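Local coordinates for aldehyde dehydrogenase (Bartonella henselae, PDB 3I44), which probably oxidises aldehydes to the corresponding carboxylic acids, using NAD+ or NADP+ as electron acceptor, at residues M113-P116 and I117-L121; A448-S452 and G453-V457. The protein carries 1 engineered substitution. All coordinates share one frame; numbering follows the deposited sequence.

How the contacts relate
Followed from the N terminus, the chain first meets contact 1, where residues 113-116 turn out of helix 102-113 and residues 117-121 begin the long helix 117-141. Contact 2 comes more than 300 residues later, where residues 448-452 leave helix 440-449 and residues 453-457 enter strand 454-457. Each closes a tight local turn, the first between two helices and the second between a helix and a strand. They stand in series, neither enclosing nor crossing the other; their centres are about 29 Å apart and the contacts do not touch. Contact 1 ties helix to helix; contact 2 completes a beta-alpha-beta unit at a sheet edge facing the second subunit.

Contact 1: residues M113-P116 and I117-L121; sequences MGAP and IDMAL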
loop_
_atom_site.group_PDB
_atom_site.type_symbol
_atom_site.label_atom_id
_atom_site.label_comp_id
_atom_site.label_asym_id
_atom_site.label_seq_id
_atom_site.Cartn_x
_atom_site.Cartn_y
_atom_site.Cartn_z
ATOM N N MET A 113 -18.305 -6.204 25.589
ATOM C CA MET A 113 -18.098 -7.280 24.619
ATOM C C MET A 113 -17.988 -8.690 25.190
ATOM O O MET A 113 -17.860 -9.657 24.445
ATOM C CB MET A 113 -16.964 -6.937 23.621
ATOM C CG MET A 113 -15.624 -6.565 24.207
ATOM S SD MET A 113 -14.828 -8.021 24.886
ATOM C CE MET A 113 -14.717 -9.112 23.442
ATOM N N GLY A 114 -18.041 -8.814 26.514
ATOM C CA GLY A 114 -18.223 -10.104 27.168
ATOM C C GLY A 114 -16.966 -10.795 27.655
ATOM O O GLY A 114 -17.062 -11.936 28.151
ATOM N N ALA A 115 -15.794 -10.153 27.514
ATOM C CA ALA A 115 -14.552 -10.776 27.967
ATOM C C ALA A 115 -14.604 -11.122 29.457
ATOM O O ALA A 115 -14.843 -10.245 30.275
ATOM C CB ALA A 115 -13.335 -9.882 27.665
ATOM N N PRO A 116 -14.373 -12.396 29.828
ATOM C CA PRO A 116 -14.301 -12.667 31.264
ATOM C C PRO A 116 -13.275 -11.766 31.959
ATOM O O PRO A 116 -12.186 -11.581 31.445
ATOM C CB PRO A 116 -13.882 -14.127 31.345
ATOM C CG PRO A 116 -14.409 -14.733 30.035
ATOM C CD PRO A 116 -14.242 -13.622 29.020
ATOM N N ILE A 117 -13.666 -11.190 33.084
ATOM C CA ILE A 117 -12.957 -10.099 33.733
ATOM C C ILE A 117 -11.464 -10.339 34.006
ATOM O O ILE A 117 -10.665 -9.407 33.871
ATOM C CB ILE A 117 -13.711 -9.651 35.029
ATOM C CG1 ILE A 117 -13.138 -8.356 35.606
ATOM C CG2 ILE A 117 -13.726 -10.765 36.059
ATOM C CD1 ILE A 117 -13.421 -7.107 34.772
ATOM N N ASP A 118 -11.059 -11.554 34.361
ATOM C CA ASP A 118 -9.627 -11.786 34.580
ATOM C C ASP A 118 -8.860 -11.518 33.288
ATOM O O ASP A 118 -7.882 -10.750 33.286
ATOM C CB ASP A 118 -9.335 -13.216 35.037
ATOM C CG ASP A 118 -9.848 -13.511 36.433
ATOM O OD1 ASP A 118 -10.152 -12.548 37.186
ATOM O OD2 ASP A 118 -9.949 -14.725 36.749
ATOM N N MET A 119 -9.313 -12.131 32.192
ATOM C CA MET A 119 -8.646 -11.950 30.904
ATOM C C MET A 119 -8.940 -10.569 30.316
ATOM O O MET A 119 -8.138 -10.069 29.545
ATOM C CB MET A 119 -8.898 -13.094 29.921
ATOM C CG MET A 119 -10.275 -13.106 29.180
ATOM S SD MET A 119 -10.447 -12.016 27.747
ATOM C CE MET A 119 -9.352 -12.871 26.588
ATOM N N ALA A 120 -10.033 -9.925 30.739
ATOM C CA ALA A 120 -10.301 -8.539 30.371
ATOM C C ALA A 120 -9.171 -7.643 30.910
ATOM O O ALA A 120 -8.780 -6.664 30.269
ATOM C CB ALA A 120 -11.698 -8.058 30.930
ATOM N N LEU A 121 -8.677 -7.933 32.111
ATOM C CA LEU A 121 -7.538 -7.176 32.666
ATOM C C LEU A 121 -6.211 -7.682 32.096
ATOM O O LEU A 121 -5.448 -6.887 31.556
ATOM C CB LEU A 121 -7.500 -7.229 34.197
ATOM C CG LEU A 121 -6.386 -6.438 34.898
ATOM C CD1 LEU A 121 -6.548 -4.916 34.639
ATOM C CD2 LEU A 121 -6.354 -6.693 36.411
#
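Met119 folds back over the turn before its own helix, and its bent side chain fits against Ala115 and Pro116. Its CG stands between the backbone N and the carbonyl carbon (chi1 78°), and a further bend at chi2 curls the chain back toward the preceding turn instead of letting it run straight out. Together these two torsions bring the sulfur SD to 3.6 Å from the methyl CB of Ala115. One atom earlier, CG of Met119 rests 3.3 Å from O of Pro116 and 4.0 Å from CD of the Pro116 ring, the two side chains meeting at a slant. The Ala115 methyl is thus a small bump with two neighbours: besides the Met119 sulfur, it meets CB of Ala120 at 4.1 Å, and the Ala120 methyl also sits 3.6 Å from O of Pro116.

Pro116 occupies the N-cap position of helix 117-141, a place where its lack of a backbone N-H costs no helical bond. Its carbonyl opens the helical series: Ala120 N donates to Pro116 O over 2.8 Å. Gly114, with positive phi, turns the chain out of helix 102-113 just before.

Around the turn, Ser110 of helix 102-113 hydrogen-bonds Ala115 O and touches Ile117 and Ala120, while Met119 also packs on Gln124 and Tyr297. Asp118 OD2 accepts a bond from Gly339 N. The chemistry is therefore divided: weakly polar sulfur and methyl surfaces shape the junction between helices 102-113 and 117-141, whereas the bonded carbonyls of Ala115 and Pro116 are consistent with a well-defined helix start.

Contact 2: residues A448-S452 and G453-V457; sequences AQVRS and GMVEV
Ser452 and Met454 lock the turn between helix 440-449 and strand 454-457 through a side-chain-to-backbone bond. Ser452 OG, placed between its backbone N and carbonyl carbon by a chi1 of 50°, donates to Met454 O over 2.8 Å. It approaches from above the carbonyl plane, 45° out of it, instead of along a lone pair. The same hydroxyl lies 3.5 Å from CG2 of Val455, whose methyl meets CG2 of Val450 at 3.8 Å.

This is the tight side, a buried knot of one polar bond and two valine methyls. Asn433 of strand 432-436 touches both Val450 and Ser452, and Ala447 backs Val455, as expected inside a beta-alpha-beta crossover. The solvent side is at Gln449, exposed near the helix end and making no contact with residues 453-457. Arg451 turns from the strand at CB.

Met454 and Val455 also join a parallel ladder with a strand of the second subunit, carrying the sheet across the dimer interface. One hydroxyl bond of ordinary length and the Val450-Val455 contact thus hold the turn internally, while the charge of Arg451 is paired in salt bridges with Asp490 and Glu242 of the second subunit.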
loop_
_atom_site.group_PDB
_atom_site.type_symbol
_atom_site.label_atom_id
_atom_site.label_comp_id
_atom_site.label_asym_id
_atom_site.label_seq_id
_atom_site.Cartn_x
_atom_site.Cartn_y
_atom_site.Cartn_z
ATOM N N ALA A 448 8.528 -22.143 5.678
ATOM C CA ALA A 448 8.884 -21.501 4.429
ATOM C C ALA A 448 7.823 -21.685 3.356
ATOM O O ALA A 448 7.745 -20.859 2.462
ATOM C CB ALA A 448 10.267 -22.013 3.902
ATOM N N GLN A 449 7.023 -22.755 3.432
ATOM C CA GLN A 449 6.033 -23.030 2.412
ATOM C C GLN A 449 4.625 -22.484 2.689
ATOM O O GLN A 449 3.860 -22.351 1.758
ATOM C CB GLN A 449 5.933 -24.525 2.164
ATOM C CG GLN A 449 7.209 -25.157 1.600
ATOM C CD GLN A 449 7.075 -26.661 1.506
ATOM O OE1 GLN A 449 6.375 -27.160 0.647
ATOM N NE2 GLN A 449 7.731 -27.389 2.404
ATOM N N VAL A 450 4.278 -22.183 3.940
ATOM C CA VAL A 450 2.914 -21.727 4.247
ATOM C C VAL A 450 2.816 -20.251 3.935
ATOM O O VAL A 450 3.769 -19.471 4.154
ATOM C CB VAL A 450 2.440 -21.976 5.716
ATOM C CG1 VAL A 450 2.313 -23.469 6.006
ATOM C CG2 VAL A 450 3.363 -21.299 6.724
ATOM N N ARG A 451 1.642 -19.859 3.459
ATOM C CA ARG A 451 1.453 -18.526 2.918
ATOM C C ARG A 451 0.707 -17.661 3.893
ATOM O O ARG A 451 -0.512 -17.555 3.860
ATOM C CB ARG A 451 0.755 -18.615 1.551
ATOM C CG ARG A 451 0.765 -17.308 0.777
ATOM C CD ARG A 451 1.990 -17.073 -0.126
ATOM N NE ARG A 451 1.632 -15.969 -1.037
ATOM C CZ ARG A 451 1.740 -14.659 -0.770
ATOM N NH1 ARG A 451 2.267 -14.237 0.381
ATOM N NH2 ARG A 451 1.317 -13.756 -1.677
ATOM N N SER A 452 1.467 -17.012 4.778
ATOM C CA SER A 452 0.894 -16.128 5.770
ATOM C C SER A 452 1.873 -15.007 6.117
ATOM O O SER A 452 3.074 -15.112 5.875
ATOM C CB SER A 452 0.480 -16.912 7.028
ATOM O OG SER A 452 1.520 -17.754 7.517
ATOM N N GLY A 453 1.355 -13.935 6.675
ATOM C CA GLY A 453 2.193 -12.856 7.180
ATOM C C GLY A 453 2.956 -13.225 8.429
ATOM O O GLY A 453 4.009 -12.641 8.691
ATOM N N MET A 454 2.402 -14.152 9.228
ATOM C CA MET A 454 3.012 -14.596 10.497
ATOM C C MET A 454 2.977 -16.107 10.624
ATOM O O MET A 454 2.060 -16.772 10.116
ATOM C CB MET A 454 2.291 -13.969 11.695
ATOM C CG MET A 454 2.384 -12.461 11.749
ATOM S SD MET A 454 1.385 -11.620 12.952
ATOM C CE MET A 454 -0.276 -11.880 12.228
ATOM N N VAL A 455 3.994 -16.654 11.285
ATOM C CA VAL A 455 4.041 -18.100 11.553
ATOM C C VAL A 455 4.527 -18.225 12.990
ATOM O O VAL A 455 5.599 -17.734 13.313
ATOM C CB VAL A 455 4.940 -18.847 10.583
ATOM C CG1 VAL A 455 4.977 -20.387 10.851
ATOM C CG2 VAL A 455 4.499 -18.626 9.145
ATOM N N GLU A 456 3.707 -18.833 13.849
ATOM C CA GLU A 456 4.125 -19.189 15.229
ATOM C C GLU A 456 4.487 -20.670 15.326
ATOM O O GLU A 456 3.636 -21.551 15.117
ATOM C CB GLU A 456 3.050 -18.839 16.248
ATOM C CG GLU A 456 2.782 -17.325 16.281
ATOM C CD GLU A 456 1.830 -16.884 17.382
ATOM O OE1 GLU A 456 1.611 -17.660 18.356
ATOM O OE2 GLU A 456 1.311 -15.750 17.225
ATOM N N VAL A 457 5.751 -20.926 15.652
ATOM C CA VAL A 457 6.285 -22.295 15.774
ATOM C C VAL A 457 6.384 -22.719 17.228
ATOM O O VAL A 457 6.962 -21.999 18.079
ATOM C CB VAL A 457 7.698 -22.387 15.115
ATOM C CG1 VAL A 457 8.337 -23.837 15.210
ATOM C CG2 VAL A 457 7.611 -21.956 13.668
#